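Local coordinates for protein threonine synthase (Brucella melitensis bv. 1, PDB 4F4F) that probably catalyses the pyridoxal-phosphate-dependent conversion of O-phospho-L-homoserine and water to L-threonine and phosphate, the last step of threonine biosynthesis, at residues 6-11 against 65-70; 12-17 against 335-340; 22-27 against 126-131; 225-230 against 318-323; 234-239 against 268-273. All blocks are in the same frame, centred on the assembly; numbering follows the deposited sequence.

Starting at the N terminus, strand 8-10 and the residues just before it meet the turn after helix 56-64 in interaction 1, closing a loop within the N-terminal region. The loop that follows, 12-17, reaches more than 300 residues ahead to helix 333-346 in interaction 2, and helix 20-26 packs on helix 117-134 in interaction 3; along the chain, interaction 1 crosses both. Interaction 4 joins 225-230 to 318-323 beside the cofactor and encloses interaction 5, between helices 236-245 and 263-274; interactions 3, 4 and 5 all fall within the span of interaction 2. Interactions 2 and 3 tie the N-terminal region to the cofactor-binding part, and Glu322 of interaction 4 salt-bridges Arg12 of interaction 2.

Interaction 1 of 5, residues 6-11 against 65-70; sequences MKYVST and TPFTGG
Pro66 meets Met6 at the start of the 65-70 turn, its carbonyl O lying 3.7 Å from Met6 CB and equally close to Met6 CE. That double approach follows from the bent methionine chain: CG stands anti to the backbone N (chi1 -179°), and turns at chi2 and chi3 fold the methyl end back toward the proline carbonyl. At Phe67 the contact becomes polar. Tyr8 OH donates to Phe67 O at 2.7 Å, tilted 23° from the carbonyl plane, while the acceptor sits at the edge of the tyrosine ring, in its plane. Met6 CG approaches the same Phe67 O to 3.7 Å. The Tyr8 and Phe67 side chains cross at about a right angle, with Tyr8 OH 3.4 Å from Phe67 CB. This joins the two-stranded antiparallel sheet of 8-10 and 35-37 to the connection between helices 56-64 and 74-86, all within the N-terminal region of threonine synthase; Pro37 of the partner strand touches Met6, Tyr8 and Phe67 alike. Beyond Thr68, whose OG1 and N both bond to Thr65 O and hold the turn, Gly69, with positive phi, brings its CA to 3.7 Å from Met6 N.

Interaction 2 of 5, residues 12-17 against 335-340; sequences RGEAPV and AVRGLM
Arg12 and Arg337 join the loop after strand 8-10 to helix 333-346, a surface loop-on-helix contact linking the N-terminal region of threonine synthase to its cofactor-binding part. One hydrogen bond spans it: Arg337 NH1 donates to Arg12 O at 2.7 Å with an N-H...O angle of 144°. The carbonyl oxygen lies in the guanidinium plane, but the nitrogen stands above the carbonyl plane, off the lone-pair direction. A bend at chi3 (-57°) turns the Arg337 guanidinium toward this oxygen.

Charge contributes without a salt bridge between the segments. The Glu14 carboxylate stacks over one face of the Arg337 guanidinium, offset toward the rim, their planes 26° apart, and Glu14 OE1 remains 4.0 Å from Arg337 NH1 with no N-H directed at it. The attraction is therefore likely to be diffuse. Arg12 has its own ionic partner beyond the two segments, since its NE forms a salt bridge with Glu322 at the start of helix 321-328.

Packing combines aliphatic contacts with a methionine over a guanidinium. Arg12 CB rests 3.9 Å from Arg337 CG, and Arg12 CG approaches Val336 CG1 more loosely. The Arg12 chain, extended from CG to NE, passes Met340 at about a right angle; Met340 CB lies over one guanidinium face, offset toward its rim, and Met340 CG comes within 3.4 Å of Arg12 NH2.

Interaction 3 of 5, residues 22-27 against 126-131; sequences DALLAG and RMMDYV
Leu24 of helix 20-26 projects onto helix 117-134 between Met127 and Met128, forming the buried part of an apolar helix-helix contact. The short segments cross at -107°, with a closest axis approach of 10.3 Å, a separation spanned by side chains. Leu24 CG lies anti to the backbone N (chi1 -178°), which carries both methyls out to the facing helix: CD1 settles 3.7 Å from Met127 CB, and CD2 is 3.8 Å from Met128 CB. Met128 also brings its CG and CE near the second methyl, while Val131 CG2 lies farther from the first, 4.5 Å from Leu24 CD1.

The partly exposed Leu25 marks the other side of the interface, more open but not uniformly looser. Its CD1 reaches Val131 CG1 at 3.5 Å, the two side chains meeting tip to tip; only its other branch stands off, with Leu25 CD2 4.2 Å from Met128 CG. Near this side, Asp22 forms a salt bridge with Arg135, and Leu25 also touches Arg135, so charge borders the apolar patch. On the opposite flank Met127 continues the hydrophobic packing onto Phe20 and Met80.

Because only apolar carbon atoms carry the side-chain contacts, the join of the N-terminal region to the cofactor-binding part depends, between these two segments, on shape and burial; directional bonds come from the margin, as from Asp22 to Arg135.

Interaction 4 of 5, residues 225-230 against 318-323; sequences NSINWA and SSNFER
Beside the pyridoxal-phosphate pocket, two type I turns, each leading into a helix, face one another: Asn225 to Asn228 before helix 229-232, and Ser318 to Phe321 before helix 321-328. Ser226 OG and Ser319 OG share a hydrogen bond of 2.9 Å. Ile227 lays its CG2 branch against the same serine, 3.5 Å from Ser319 CB. Asn320 ND2 donates to Ser226 O at 3.0 Å, nearly straight at 168°, with the acceptor in the amide plane although the nitrogen stands well above the carbonyl plane.

Arg323 reaches across with its chain extended from CG to NE and grips a single atom end-on: Ile227 O accepts from Arg323 NH1 at 2.9 Å and from Arg323 NH2 at 3.1 Å. Both nitrogens come from the same face of the carbonyl plane. Arg323 NH1 also makes a weak bond to Asn320 OD1, while Arg323 NH2 is shared with Tyr35 O of strand 35-37. On the first turn, Asn228 OD1 caps the following helix by accepting from Ala230 N.

Asn261, a cofactor-binding residue, accepts at its OD1 from Ser319 N and at its backbone O from Asn320 ND2. The polar network therefore makes these turns a second shell to the cofactor site, and the two bonds to Ile227 O, with Tyr35 O on NH2, would together restrain rotation of the guanidinium.

Interaction 5 of 5, residues 234-239 against 268-273; sequences PQVVYY and GYVAKR
Tyr239 has CG anti to its carbonyl carbon (chi1 -68°), and a chi2 of -88° turns the ring so that one face receives Gly268. Val236, with CG1 opposite its backbone N, directs its two methyls to different residues of helix 263-274. The tyrosine contact is a CH-pi interaction: Gly268 CA sits 3.4 Å from the ring centroid and only 6° off the normal, almost squarely over the centre. Gly268 N approaches the same face, 3.4 Å from Tyr239 CE2. Lacking a side chain, the glycine lets the ring lie directly on the helix backbone. One turn farther along, Ala271 CB touches both Tyr239 CB at 3.9 Å and Val236 CG1 at 4.0 Å, while Val236 CG2 meets Val270 CG1 at 3.9 Å, the valine side chains crossing at about a right angle. The phenol's polar end is satisfied beyond the two segments by a hydrogen bond from Tyr239 OH to Asp264 O, and its ring meets Phe255 of strand 253-258 edge-to-face. The cofactor-binding residues Gly260 to Phe262 lead into helix 263-274, whose first turn holds Asp264; this is buried helix-helix packing in the fold type II of pyridoxal-phosphate enzymes, to which threonine synthase belongs.

Interaction 1 of 5, residues 6-11 against 65-70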
# COMPACT_ATOMS: atom_id res chain seq x y z
N MET A 6 10.25 20.86 2.70
CA MET A 6 9.15 20.10 3.28
C MET A 6 9.54 19.54 4.65
O MET A 6 10.59 18.97 4.81
CB MET A 6 8.75 18.97 2.32
CG MET A 6 7.59 18.12 2.80
SD MET A 6 6.12 19.11 3.05
CE MET A 6 5.76 19.42 1.31
N LYS A 7 8.68 19.75 5.64
CA LYS A 7 8.86 19.14 6.95
C LYS A 7 7.71 18.16 7.18
O LYS A 7 6.67 18.25 6.52
CB LYS A 7 8.88 20.21 8.05
N TYR A 8 7.91 17.26 8.13
CA TYR A 8 7.01 16.20 8.44
C TYR A 8 6.76 16.19 9.93
O TYR A 8 7.70 16.25 10.71
CB TYR A 8 7.60 14.86 7.97
CG TYR A 8 7.53 14.74 6.46
CD1 TYR A 8 6.42 14.18 5.85
CD2 TYR A 8 8.58 15.19 5.64
CE1 TYR A 8 6.32 14.08 4.46
CE2 TYR A 8 8.49 15.13 4.25
CZ TYR A 8 7.37 14.56 3.66
OH TYR A 8 7.26 14.46 2.28
N VAL A 9 5.49 16.13 10.30
CA VAL A 9 5.06 16.19 11.69
C VAL A 9 4.31 14.89 12.05
O VAL A 9 3.75 14.22 11.17
CB VAL A 9 4.17 17.43 11.98
CG1 VAL A 9 4.94 18.72 11.61
CG2 VAL A 9 2.83 17.32 11.25
N SER A 10 4.29 14.54 13.34
CA SER A 10 3.57 13.36 13.79
C SER A 10 2.12 13.64 14.08
O SER A 10 1.77 14.68 14.69
CB SER A 10 4.23 12.80 15.07
OG SER A 10 3.51 11.70 15.57
N THR A 11 1.29 12.68 13.75
CA THR A 11 -0.08 12.68 14.23
C THR A 11 -0.28 12.78 15.76
O THR A 11 -1.40 13.10 16.18
CB THR A 11 -0.84 11.44 13.73
OG1 THR A 11 -0.17 10.25 14.18
CG2 THR A 11 -0.99 11.46 12.15
N THR A 65 8.08 15.45 -6.38
CA THR A 65 9.27 16.22 -6.06
C THR A 65 9.10 17.17 -4.85
O THR A 65 9.98 17.22 -4.00
CB THR A 65 9.79 16.99 -7.31
OG1 THR A 65 10.25 16.05 -8.26
CG2 THR A 65 10.96 17.93 -7.02
N PRO A 66 7.95 17.88 -4.76
CA PRO A 66 7.81 18.82 -3.64
C PRO A 66 7.88 18.12 -2.29
O PRO A 66 8.32 18.72 -1.32
CB PRO A 66 6.43 19.45 -3.84
CG PRO A 66 6.07 19.19 -5.26
CD PRO A 66 6.88 18.01 -5.76
N PHE A 67 7.43 16.87 -2.22
CA PHE A 67 7.50 16.10 -0.98
C PHE A 67 8.92 15.79 -0.49
O PHE A 67 9.11 15.54 0.71
CB PHE A 67 6.70 14.79 -1.09
CG PHE A 67 5.22 14.99 -1.16
CD1 PHE A 67 4.50 15.31 -0.03
CD2 PHE A 67 4.53 14.85 -2.35
CE1 PHE A 67 3.13 15.50 -0.07
CE2 PHE A 67 3.15 15.03 -2.42
CZ PHE A 67 2.44 15.34 -1.27
N THR A 68 9.90 15.78 -1.41
CA THR A 68 11.28 15.43 -1.08
C THR A 68 12.14 16.57 -0.56
O THR A 68 13.28 16.34 -0.16
CB THR A 68 12.00 14.79 -2.27
OG1 THR A 68 12.19 15.76 -3.31
CG2 THR A 68 11.20 13.62 -2.81
N GLY A 69 11.58 17.79 -0.56
CA GLY A 69 12.17 18.93 0.15
C GLY A 69 13.54 19.32 -0.37
O GLY A 69 14.38 19.80 0.39
N GLY A 70 13.79 19.05 -1.64
CA GLY A 70 15.10 19.32 -2.21
C GLY A 70 16.22 18.40 -1.78
O GLY A 70 17.37 18.67 -2.08

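Interaction 2 of 5, residues 12-17 against 335-340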
# COMPACT_ATOMS: atom_id res chain seq x y z
N ARG A 12 0.74 12.48 16.57
CA ARG A 12 0.59 12.54 18.01
C ARG A 12 1.28 13.76 18.63
O ARG A 12 1.33 13.92 19.87
CB ARG A 12 1.01 11.20 18.67
CG ARG A 12 0.02 10.11 18.22
CD ARG A 12 0.11 8.79 18.98
NE ARG A 12 -0.53 7.73 18.18
CZ ARG A 12 -0.63 6.46 18.55
NH1 ARG A 12 -0.10 6.06 19.71
NH2 ARG A 12 -1.21 5.58 17.74
N GLY A 13 1.80 14.61 17.76
CA GLY A 13 2.23 15.98 18.13
C GLY A 13 3.48 16.21 18.97
O GLY A 13 3.74 17.37 19.33
N GLU A 14 4.23 15.17 19.32
CA GLU A 14 5.37 15.35 20.23
C GLU A 14 6.60 14.60 19.78
O GLU A 14 7.36 14.12 20.60
CB GLU A 14 5.03 14.84 21.63
CG GLU A 14 3.69 15.31 22.11
CD GLU A 14 3.43 14.97 23.54
OE1 GLU A 14 3.27 13.79 23.89
OE2 GLU A 14 3.40 15.94 24.30
N ALA A 15 6.77 14.47 18.49
CA ALA A 15 7.92 13.80 17.93
C ALA A 15 8.73 14.87 17.20
O ALA A 15 8.21 15.88 16.81
CB ALA A 15 7.47 12.71 16.96
N PRO A 16 10.04 14.63 16.97
CA PRO A 16 10.83 15.58 16.20
C PRO A 16 10.19 15.88 14.84
O PRO A 16 9.64 14.97 14.22
CB PRO A 16 12.17 14.87 16.01
CG PRO A 16 12.22 13.81 17.05
CD PRO A 16 10.84 13.57 17.59
N VAL A 17 10.23 17.14 14.42
CA VAL A 17 9.79 17.53 13.08
C VAL A 17 10.93 17.15 12.14
O VAL A 17 12.07 17.53 12.39
CB VAL A 17 9.50 19.04 13.00
CG1 VAL A 17 9.14 19.48 11.58
CG2 VAL A 17 8.36 19.42 13.95
N ALA A 335 -6.31 15.22 20.71
CA ALA A 335 -7.51 14.42 20.40
C ALA A 335 -7.12 13.06 19.85
O ALA A 335 -7.71 12.04 20.22
CB ALA A 335 -8.47 15.12 19.43
N VAL A 336 -6.14 13.04 18.96
CA VAL A 336 -5.72 11.77 18.34
C VAL A 336 -5.13 10.84 19.40
O VAL A 336 -5.42 9.63 19.42
CB VAL A 336 -4.71 12.00 17.21
CG1 VAL A 336 -4.03 10.70 16.79
CG2 VAL A 336 -5.42 12.64 16.03
N ARG A 337 -4.29 11.39 20.28
CA ARG A 337 -3.68 10.59 21.35
C ARG A 337 -4.80 9.93 22.15
O ARG A 337 -4.71 8.76 22.51
CB ARG A 337 -2.79 11.47 22.27
CG ARG A 337 -1.38 11.78 21.73
CD ARG A 337 -0.39 12.32 22.79
NE ARG A 337 -0.89 13.54 23.45
CZ ARG A 337 -0.69 14.79 23.03
NH1 ARG A 337 -0.01 15.06 21.95
NH2 ARG A 337 -1.23 15.79 23.72
N GLY A 338 -5.84 10.71 22.45
CA GLY A 338 -6.93 10.22 23.27
C GLY A 338 -7.62 9.04 22.63
O GLY A 338 -7.91 8.07 23.29
N LEU A 339 -7.93 9.17 21.35
CA LEU A 339 -8.64 8.10 20.63
C LEU A 339 -7.79 6.83 20.57
O LEU A 339 -8.31 5.75 20.81
CB LEU A 339 -9.00 8.56 19.23
CG LEU A 339 -10.00 9.73 19.10
CD1 LEU A 339 -10.18 9.98 17.60
CD2 LEU A 339 -11.32 9.39 19.80
N MET A 340 -6.50 6.99 20.27
CA MET A 340 -5.59 5.83 20.14
C MET A 340 -5.33 5.14 21.49
O MET A 340 -5.22 3.90 21.56
CB MET A 340 -4.26 6.26 19.48
CG MET A 340 -4.40 6.84 18.08
SD MET A 340 -5.19 5.68 16.94
CE MET A 340 -6.77 6.35 16.77

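Interaction 3 of 5, residues 22-27 against 126-131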
# COMPACT_ATOMS: atom_id res chain seq x y z
N ASP A 22 14.89 11.80 6.61
CA ASP A 22 14.71 11.27 7.95
C ASP A 22 13.35 10.65 8.13
O ASP A 22 13.25 9.59 8.72
CB ASP A 22 14.95 12.37 8.99
CG ASP A 22 16.39 12.68 9.18
OD1 ASP A 22 17.18 11.76 9.00
OD2 ASP A 22 16.76 13.84 9.48
N ALA A 23 12.29 11.30 7.63
CA ALA A 23 10.96 10.73 7.74
C ALA A 23 10.94 9.36 7.06
O ALA A 23 10.29 8.44 7.56
CB ALA A 23 9.90 11.63 7.17
N LEU A 24 11.66 9.23 5.94
CA LEU A 24 11.74 7.97 5.21
C LEU A 24 12.40 6.88 6.06
O LEU A 24 11.97 5.74 6.01
CB LEU A 24 12.50 8.16 3.89
CG LEU A 24 12.63 6.93 2.97
CD1 LEU A 24 12.85 7.31 1.52
CD2 LEU A 24 13.76 6.02 3.44
N LEU A 25 13.43 7.21 6.81
CA LEU A 25 14.17 6.23 7.60
C LEU A 25 13.59 6.04 8.99
O LEU A 25 13.66 4.94 9.56
CB LEU A 25 15.62 6.69 7.76
CG LEU A 25 16.45 6.71 6.48
CD1 LEU A 25 17.80 7.32 6.78
CD2 LEU A 25 16.60 5.30 5.90
N ALA A 26 13.06 7.11 9.56
CA ALA A 26 12.43 7.03 10.88
C ALA A 26 11.28 6.00 10.87
O ALA A 26 11.16 5.22 11.81
CB ALA A 26 11.96 8.40 11.33
N GLY A 27 10.45 5.99 9.82
CA GLY A 27 9.23 5.16 9.81
C GLY A 27 8.17 5.71 10.80
O GLY A 27 7.68 6.83 10.61
N ARG A 126 14.26 2.30 -3.87
CA ARG A 126 15.27 3.12 -4.54
C ARG A 126 15.53 4.43 -3.82
O ARG A 126 16.68 4.86 -3.73
CB ARG A 126 14.89 3.37 -6.02
CG ARG A 126 14.94 2.09 -6.84
CD ARG A 126 14.46 2.21 -8.28
NE ARG A 126 14.77 1.01 -9.06
CZ ARG A 126 14.02 -0.10 -9.07
NH1 ARG A 126 12.91 -0.19 -8.32
NH2 ARG A 126 14.35 -1.13 -9.81
N MET A 127 14.49 5.06 -3.30
CA MET A 127 14.67 6.28 -2.51
C MET A 127 15.49 5.96 -1.28
O MET A 127 16.40 6.69 -0.92
CB MET A 127 13.30 6.88 -2.10
CG MET A 127 12.52 7.40 -3.29
SD MET A 127 11.13 8.42 -2.83
CE MET A 127 10.07 7.29 -1.90
N MET A 128 15.15 4.84 -0.61
CA MET A 128 15.86 4.44 0.58
C MET A 128 17.32 4.13 0.25
O MET A 128 18.21 4.51 1.00
CB MET A 128 15.20 3.24 1.24
CG MET A 128 15.86 2.83 2.56
SD MET A 128 15.06 1.44 3.40
CE MET A 128 13.35 1.97 3.47
N ASP A 129 17.58 3.46 -0.87
CA ASP A 129 18.96 3.13 -1.27
C ASP A 129 19.81 4.42 -1.43
O ASP A 129 20.97 4.48 -1.03
CB ASP A 129 18.92 2.36 -2.59
CG ASP A 129 19.97 1.29 -2.69
OD1 ASP A 129 20.24 0.57 -1.71
OD2 ASP A 129 20.46 1.10 -3.81
N TYR A 130 19.17 5.45 -1.97
CA TYR A 130 19.80 6.72 -2.22
C TYR A 130 20.08 7.44 -0.89
O TYR A 130 21.20 7.94 -0.68
CB TYR A 130 18.97 7.61 -3.16
CG TYR A 130 19.60 8.95 -3.35
CD1 TYR A 130 19.29 10.00 -2.49
CD2 TYR A 130 20.57 9.16 -4.34
CE1 TYR A 130 19.90 11.23 -2.63
CE2 TYR A 130 21.19 10.40 -4.48
CZ TYR A 130 20.85 11.42 -3.61
OH TYR A 130 21.45 12.67 -3.69
N VAL A 131 19.08 7.49 -0.01
CA VAL A 131 19.27 8.15 1.28
C VAL A 131 20.36 7.49 2.13
O VAL A 131 21.20 8.18 2.74
CB VAL A 131 17.93 8.22 2.06
CG1 VAL A 131 18.19 8.62 3.51
CG2 VAL A 131 16.95 9.13 1.33

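Interaction 4 of 5, residues 225-230 against 318-323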
# COMPACT_ATOMS: atom_id res chain seq x y z
N ASN A 225 6.55 -2.09 6.36
CA ASN A 225 5.17 -1.91 6.69
C ASN A 225 4.48 -0.72 6.17
O ASN A 225 5.07 0.29 5.73
CB ASN A 225 4.99 -1.96 8.19
CG ASN A 225 5.85 -0.99 8.88
OD1 ASN A 225 5.87 0.19 8.50
ND2 ASN A 225 6.58 -1.45 9.90
N SER A 226 3.18 -0.85 6.36
CA SER A 226 2.21 -0.13 5.68
C SER A 226 2.20 1.32 6.15
O SER A 226 1.61 2.14 5.46
CB SER A 226 0.84 -0.83 5.91
OG SER A 226 0.60 -1.02 7.32
N ILE A 227 2.87 1.63 7.27
CA ILE A 227 2.79 2.98 7.86
C ILE A 227 3.92 3.99 7.56
O ILE A 227 3.82 5.16 7.94
CB ILE A 227 2.51 2.92 9.40
CG1 ILE A 227 3.65 2.26 10.21
CG2 ILE A 227 1.18 2.23 9.68
CD1 ILE A 227 4.90 3.11 10.36
N ASN A 228 4.97 3.58 6.85
CA ASN A 228 5.99 4.54 6.46
C ASN A 228 5.35 5.50 5.45
O ASN A 228 4.59 5.06 4.60
CB ASN A 228 7.19 3.84 5.82
CG ASN A 228 8.41 4.75 5.70
OD1 ASN A 228 8.39 5.84 5.05
ND2 ASN A 228 9.48 4.35 6.32
N TRP A 229 5.62 6.78 5.59
CA TRP A 229 5.16 7.80 4.65
C TRP A 229 5.50 7.42 3.20
O TRP A 229 4.73 7.71 2.33
CB TRP A 229 5.70 9.17 5.05
CG TRP A 229 5.42 10.21 4.01
CD1 TRP A 229 6.33 10.86 3.18
CD2 TRP A 229 4.09 10.70 3.59
NE1 TRP A 229 5.68 11.69 2.31
CE2 TRP A 229 4.33 11.67 2.53
CE3 TRP A 229 2.78 10.45 4.00
CZ2 TRP A 229 3.30 12.33 1.91
CZ3 TRP A 229 1.75 11.14 3.38
CH2 TRP A 229 2.00 12.04 2.34
N ALA A 230 6.60 6.68 2.92
CA ALA A 230 6.97 6.37 1.51
C ALA A 230 6.23 5.16 0.92
O ALA A 230 6.28 4.93 -0.30
CB ALA A 230 8.48 6.22 1.37
N SER A 318 -7.18 -0.54 10.93
CA SER A 318 -6.66 0.00 9.70
C SER A 318 -5.47 0.94 10.04
O SER A 318 -5.68 2.04 10.56
CB SER A 318 -7.77 0.74 8.99
OG SER A 318 -7.36 1.16 7.72
N SER A 319 -4.27 0.51 9.72
CA SER A 319 -3.06 1.13 10.26
C SER A 319 -2.90 2.63 9.92
O SER A 319 -2.42 3.40 10.73
CB SER A 319 -1.82 0.34 9.84
OG SER A 319 -1.54 0.60 8.46
N ASN A 320 -3.35 3.06 8.75
CA ASN A 320 -3.21 4.46 8.37
C ASN A 320 -4.43 5.33 8.60
O ASN A 320 -4.42 6.51 8.30
CB ASN A 320 -2.80 4.55 6.91
CG ASN A 320 -1.40 4.03 6.69
OD1 ASN A 320 -0.47 4.61 7.19
ND2 ASN A 320 -1.26 2.93 5.99
N PHE A 321 -5.49 4.74 9.15
CA PHE A 321 -6.71 5.54 9.46
C PHE A 321 -6.38 6.73 10.37
O PHE A 321 -6.96 7.81 10.24
CB PHE A 321 -7.77 4.66 10.08
CG PHE A 321 -9.11 5.32 10.25
CD1 PHE A 321 -9.78 5.86 9.17
CD2 PHE A 321 -9.71 5.37 11.50
CE1 PHE A 321 -11.04 6.45 9.34
CE2 PHE A 321 -10.93 5.98 11.67
CZ PHE A 321 -11.60 6.51 10.59
N GLU A 322 -5.41 6.54 11.26
CA GLU A 322 -4.90 7.59 12.14
C GLU A 322 -4.47 8.84 11.40
O GLU A 322 -4.65 9.93 11.93
CB GLU A 322 -3.74 7.06 13.03
CG GLU A 322 -3.10 8.11 13.93
CD GLU A 322 -2.04 7.56 14.87
OE1 GLU A 322 -1.94 6.32 15.03
OE2 GLU A 322 -1.34 8.38 15.48
N ARG A 323 -3.94 8.70 10.18
CA ARG A 323 -3.56 9.88 9.42
C ARG A 323 -4.81 10.69 9.08
O ARG A 323 -4.82 11.93 9.24
CB ARG A 323 -2.76 9.51 8.16
CG ARG A 323 -1.32 9.19 8.43
CD ARG A 323 -0.59 8.75 7.17
NE ARG A 323 0.87 8.89 7.30
CZ ARG A 323 1.72 7.90 7.50
NH1 ARG A 323 1.34 6.63 7.60
NH2 ARG A 323 3.01 8.15 7.63

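Interaction 5 of 5, residues 234-239 against 268-273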
# COMPACT_ATOMS: atom_id res chain seq x y z
N PRO A 234 4.04 7.53 -2.93
CA PRO A 234 4.04 7.27 -4.38
C PRO A 234 2.65 7.00 -4.98
O PRO A 234 2.45 7.10 -6.20
CB PRO A 234 4.94 6.05 -4.52
CG PRO A 234 5.77 6.00 -3.28
CD PRO A 234 4.87 6.55 -2.21
N GLN A 235 1.73 6.59 -4.12
CA GLN A 235 0.41 6.23 -4.57
C GLN A 235 -0.43 7.44 -4.98
O GLN A 235 -1.39 7.30 -5.74
CB GLN A 235 -0.26 5.43 -3.48
CG GLN A 235 0.46 4.12 -3.24
CD GLN A 235 -0.37 3.16 -2.42
OE1 GLN A 235 -0.08 2.94 -1.25
NE2 GLN A 235 -1.50 2.62 -3.04
N VAL A 236 -0.00 8.62 -4.55
CA VAL A 236 -0.65 9.88 -4.95
C VAL A 236 -0.67 10.01 -6.49
O VAL A 236 -1.64 10.49 -7.07
CB VAL A 236 0.06 11.08 -4.32
CG1 VAL A 236 -0.57 12.40 -4.80
CG2 VAL A 236 0.03 11.00 -2.80
N VAL A 237 0.37 9.49 -7.14
CA VAL A 237 0.58 9.72 -8.54
C VAL A 237 -0.58 9.20 -9.40
O VAL A 237 -1.05 9.90 -10.29
CB VAL A 237 1.93 9.14 -9.02
CG1 VAL A 237 2.10 9.37 -10.51
CG2 VAL A 237 3.11 9.79 -8.25
N TYR A 238 -1.01 7.97 -9.16
CA TYR A 238 -1.96 7.38 -10.09
C TYR A 238 -3.36 8.00 -9.98
O TYR A 238 -4.16 7.90 -10.91
CB TYR A 238 -1.97 5.87 -10.05
CG TYR A 238 -2.14 5.25 -8.71
CD1 TYR A 238 -3.35 5.30 -8.06
CD2 TYR A 238 -1.12 4.51 -8.15
CE1 TYR A 238 -3.51 4.69 -6.81
CE2 TYR A 238 -1.28 3.90 -6.92
CZ TYR A 238 -2.46 4.00 -6.27
OH TYR A 238 -2.60 3.36 -5.03
N TYR A 239 -3.63 8.68 -8.88
CA TYR A 239 -4.85 9.49 -8.81
C TYR A 239 -4.78 10.65 -9.80
O TYR A 239 -5.71 10.86 -10.58
CB TYR A 239 -5.11 10.01 -7.41
CG TYR A 239 -5.46 8.92 -6.48
CD1 TYR A 239 -6.78 8.52 -6.33
CD2 TYR A 239 -4.49 8.29 -5.72
CE1 TYR A 239 -7.11 7.51 -5.45
CE2 TYR A 239 -4.81 7.24 -4.87
CZ TYR A 239 -6.14 6.89 -4.74
OH TYR A 239 -6.48 5.91 -3.87
N GLY A 268 -5.15 9.17 -2.14
CA GLY A 268 -6.18 9.87 -2.91
C GLY A 268 -6.64 11.12 -2.20
O GLY A 268 -6.81 12.17 -2.82
N TYR A 269 -6.78 11.03 -0.88
CA TYR A 269 -7.06 12.20 -0.06
C TYR A 269 -5.96 13.26 -0.23
O TYR A 269 -6.25 14.48 -0.34
CB TYR A 269 -7.28 11.80 1.40
CG TYR A 269 -7.42 12.96 2.35
CD1 TYR A 269 -8.64 13.60 2.54
CD2 TYR A 269 -6.34 13.41 3.06
CE1 TYR A 269 -8.75 14.66 3.40
CE2 TYR A 269 -6.46 14.46 3.95
CZ TYR A 269 -7.66 15.08 4.10
OH TYR A 269 -7.73 16.17 4.95
N VAL A 270 -4.72 12.82 -0.27
CA VAL A 270 -3.59 13.71 -0.40
C VAL A 270 -3.68 14.40 -1.75
O VAL A 270 -3.50 15.62 -1.86
CB VAL A 270 -2.22 13.00 -0.23
CG1 VAL A 270 -1.06 13.98 -0.60
CG2 VAL A 270 -2.07 12.51 1.20
N ALA A 271 -3.96 13.64 -2.81
CA ALA A 271 -4.14 14.23 -4.12
C ALA A 271 -5.18 15.34 -4.12
O ALA A 271 -4.97 16.42 -4.67
CB ALA A 271 -4.49 13.17 -5.14
N LYS A 272 -6.32 15.06 -3.51
CA LYS A 272 -7.36 16.04 -3.34
C LYS A 272 -6.85 17.27 -2.57
O LYS A 272 -7.11 18.40 -2.98
CB LYS A 272 -8.55 15.43 -2.61
CG LYS A 272 -9.77 16.33 -2.47
CD LYS A 272 -10.97 15.61 -1.83
CE LYS A 272 -12.24 16.44 -1.94
NZ LYS A 272 -13.29 16.05 -0.95
N ARG A 273 -6.18 17.06 -1.45
CA ARG A 273 -5.59 18.19 -0.71
C ARG A 273 -4.63 19.02 -1.57
O ARG A 273 -4.52 20.24 -1.38
CB ARG A 273 -4.88 17.69 0.55
CG ARG A 273 -5.81 17.21 1.66
CD ARG A 273 -6.64 18.34 2.25
NE ARG A 273 -5.81 19.38 2.86
CZ ARG A 273 -5.34 19.37 4.10
NH1 ARG A 273 -5.66 18.41 4.94
NH2 ARG A 273 -4.57 20.36 4.52